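Local structure of GTP cyclohydrolase 1 type 2 homolog (Thermus thermophilus, 2YYB) at residues V58-V63 / N92-H97. The protein is of unknown function but belongs to the GTP cyclohydrolase I type 2/NIF3 family and probably binds divalent metal cations. Sequence-based numbering, arbitrary orientation.
Sequences VDFLIV and NLYAAH
F60 leans its ring toward the neighbouring parallel strand, touching N92 CB and Y94 CB, in a worked example of the beta-alpha-beta unit: strand 60-63, helix 77-88, then strand 92-95 alongside the first. The ladder alternates regularly. L61 N donates to N92 O, Y94 N to L61 O (2.8 Å), V63 N to Y94 O, and A96 N to V63 O.

F60, N92, I62 and Y94 share one face of the sheet; helix 3-13 packs on F60 and Y94 there. The F60 ring, swung anti to the backbone N at chi1 -161°, brings CD1 to N92 CB at 3.6 Å, while CE2 and CZ lie against Y94 CB. The Y94 ring points the same way, its plane turned 28° from that of F60, but the two are slid apart, centroids 5.8 Å from each other, and barely overlap. Y94 OH is hydrogen-bonded to D11 OD2 of helix 3-13. Replacing F60 with an alanine removes the surface joining N92 CB to Y94 CB, and would probably leave a gap beside L6, V7 and L10 and the Y94 ring less firmly positioned.

On the opposite face, L61 and L93 run side by side, CG of L61 meeting CD1 of L93 at 4.0 Å, both residues touching F50 of helix 47-55. V63 CG2 extends this apolar row to A95 CB (4.1 Å). V63 directly precedes H64, which with H65 is predicted to bind divalent metal cations.

The N92 amide is held by G32, whose N bonds OD1, and by K33 O, which takes ND2. At the start of the ladder N92 also grips one carbonyl twice: D59 O takes N92 N at 2.8 Å and, from the other face of its plane, N92 ND2 at 3.0 Å along a more bent path, 135° at the hydrogen.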
loop_
_atom_site.group_PDB
_atom_site.type_symbol
_atom_site.label_atom_id
_atom_site.label_comp_id
_atom_site.label_asym_id
_atom_site.label_seq_id
_atom_site.Cartn_x
_atom_site.Cartn_y
_atom_site.Cartn_z
ATOM N N VAL A 58 7.222 -36.572 -23.143
ATOM C CA VAL A 58 7.577 -35.177 -23.355
ATOM C C VAL A 58 8.708 -34.828 -22.397
ATOM O O VAL A 58 8.694 -35.264 -21.246
ATOM C CB VAL A 58 6.376 -34.239 -23.078
ATOM C CG1 VAL A 58 6.816 -32.785 -23.163
ATOM C CG2 VAL A 58 5.292 -34.489 -24.079
ATOM N N ASP A 59 9.685 -34.051 -22.861
ATOM C CA ASP A 59 10.808 -33.646 -21.994
ATOM C C ASP A 59 10.677 -32.190 -21.567
ATOM O O ASP A 59 11.141 -31.791 -20.504
ATOM C CB ASP A 59 12.162 -33.779 -22.720
ATOM C CG ASP A 59 12.489 -35.197 -23.077
ATOM O OD1 ASP A 59 12.325 -36.072 -22.198
ATOM O OD2 ASP A 59 12.915 -35.440 -24.225
ATOM N N PHE A 60 10.055 -31.398 -22.426
ATOM C CA PHE A 60 9.912 -29.979 -22.190
ATOM C C PHE A 60 8.471 -29.583 -22.462
ATOM O O PHE A 60 8.075 -29.414 -23.618
ATOM C CB PHE A 60 10.849 -29.236 -23.137
ATOM C CG PHE A 60 11.145 -27.837 -22.725
ATOM C CD1 PHE A 60 12.242 -27.557 -21.917
ATOM C CD2 PHE A 60 10.334 -26.788 -23.153
ATOM C CE1 PHE A 60 12.525 -26.230 -21.538
ATOM C CE2 PHE A 60 10.612 -25.477 -22.779
ATOM C CZ PHE A 60 11.705 -25.194 -21.972
ATOM N N LEU A 61 7.698 -29.454 -21.388
ATOM C CA LEU A 61 6.279 -29.085 -21.449
ATOM C C LEU A 61 6.096 -27.575 -21.337
ATOM O O LEU A 61 6.567 -26.938 -20.377
ATOM C CB LEU A 61 5.510 -29.772 -20.316
ATOM C CG LEU A 61 4.016 -29.522 -20.268
ATOM C CD1 LEU A 61 3.427 -29.744 -21.652
ATOM C CD2 LEU A 61 3.367 -30.434 -19.262
ATOM N N ILE A 62 5.430 -27.007 -22.338
ATOM C CA ILE A 62 5.158 -25.580 -22.380
ATOM C C ILE A 62 3.665 -25.349 -22.131
ATOM O O ILE A 62 2.823 -25.933 -22.818
ATOM C CB ILE A 62 5.517 -25.013 -23.758
ATOM C CG1 ILE A 62 7.016 -25.226 -24.018
ATOM C CG2 ILE A 62 5.075 -23.536 -23.850
ATOM C CD1 ILE A 62 7.493 -24.791 -25.379
ATOM N N VAL A 63 3.333 -24.515 -21.153
ATOM C CA VAL A 63 1.925 -24.230 -20.871
ATOM C C VAL A 63 1.684 -22.724 -20.756
ATOM O O VAL A 63 2.596 -21.963 -20.404
ATOM C CB VAL A 63 1.460 -24.924 -19.565
ATOM C CG1 VAL A 63 1.607 -26.441 -19.705
ATOM C CG2 VAL A 63 2.260 -24.386 -18.368
ATOM N N ASN A 92 10.440 -31.000 -17.943
ATOM C CA ASN A 92 10.716 -29.601 -17.639
ATOM C C ASN A 92 9.385 -28.880 -17.845
ATOM O O ASN A 92 8.682 -29.160 -18.818
ATOM C CB ASN A 92 11.735 -29.008 -18.613
ATOM C CG ASN A 92 13.129 -29.555 -18.423
ATOM O OD1 ASN A 92 13.816 -29.267 -17.437
ATOM N ND2 ASN A 92 13.567 -30.342 -19.386
ATOM N N LEU A 93 9.033 -27.973 -16.930
ATOM C CA LEU A 93 7.788 -27.208 -17.038
ATOM C C LEU A 93 8.150 -25.765 -17.280
ATOM O O LEU A 93 8.790 -25.139 -16.422
ATOM C CB LEU A 93 6.954 -27.277 -15.756
ATOM C CG LEU A 93 5.570 -26.642 -15.945
ATOM C CD1 LEU A 93 4.793 -27.423 -16.998
ATOM C CD2 LEU A 93 4.804 -26.617 -14.643
ATOM N N TYR A 94 7.755 -25.257 -18.449
ATOM C CA TYR A 94 8.014 -23.874 -18.849
ATOM C C TYR A 94 6.655 -23.166 -19.023
ATOM O O TYR A 94 5.809 -23.581 -19.840
ATOM C CB TYR A 94 8.796 -23.836 -20.169
ATOM C CG TYR A 94 9.235 -22.449 -20.572
ATOM C CD1 TYR A 94 10.449 -21.938 -20.144
ATOM C CD2 TYR A 94 8.419 -21.635 -21.350
ATOM C CE1 TYR A 94 10.854 -20.633 -20.481
ATOM C CE2 TYR A 94 8.802 -20.340 -21.696
ATOM C CZ TYR A 94 10.026 -19.841 -21.262
ATOM O OH TYR A 94 10.450 -18.580 -21.635
ATOM N N ALA A 95 6.439 -22.101 -18.263
ATOM C CA ALA A 95 5.171 -21.390 -18.341
ATOM C C ALA A 95 5.325 -20.011 -18.995
ATOM O O ALA A 95 6.288 -19.285 -18.722
ATOM C CB ALA A 95 4.552 -21.264 -16.917
ATOM N N ALA A 96 4.377 -19.671 -19.866
ATOM C CA ALA A 96 4.374 -18.382 -20.572
ATOM C C ALA A 96 2.949 -17.824 -20.567
ATOM O O ALA A 96 2.094 -18.282 -21.326
ATOM C CB ALA A 96 4.871 -18.560 -22.011
ATOM N N HIS A 97 2.709 -16.830 -19.708
ATOM C CA HIS A 97 1.387 -16.224 -19.564
ATOM C C HIS A 97 1.124 -15.016 -20.478
ATOM O O HIS A 97 0.816 -15.175 -21.667
ATOM C CB HIS A 97 1.177 -15.807 -18.111
ATOM C CG HIS A 97 -0.237 -15.448 -17.786
ATOM N ND1 HIS A 97 -0.586 -14.785 -16.632
ATOM C CD2 HIS A 97 -1.395 -15.702 -18.442
ATOM C CE1 HIS A 97 -1.899 -14.647 -16.586
ATOM N NE2 HIS A 97 -2.416 -15.196 -17.673
#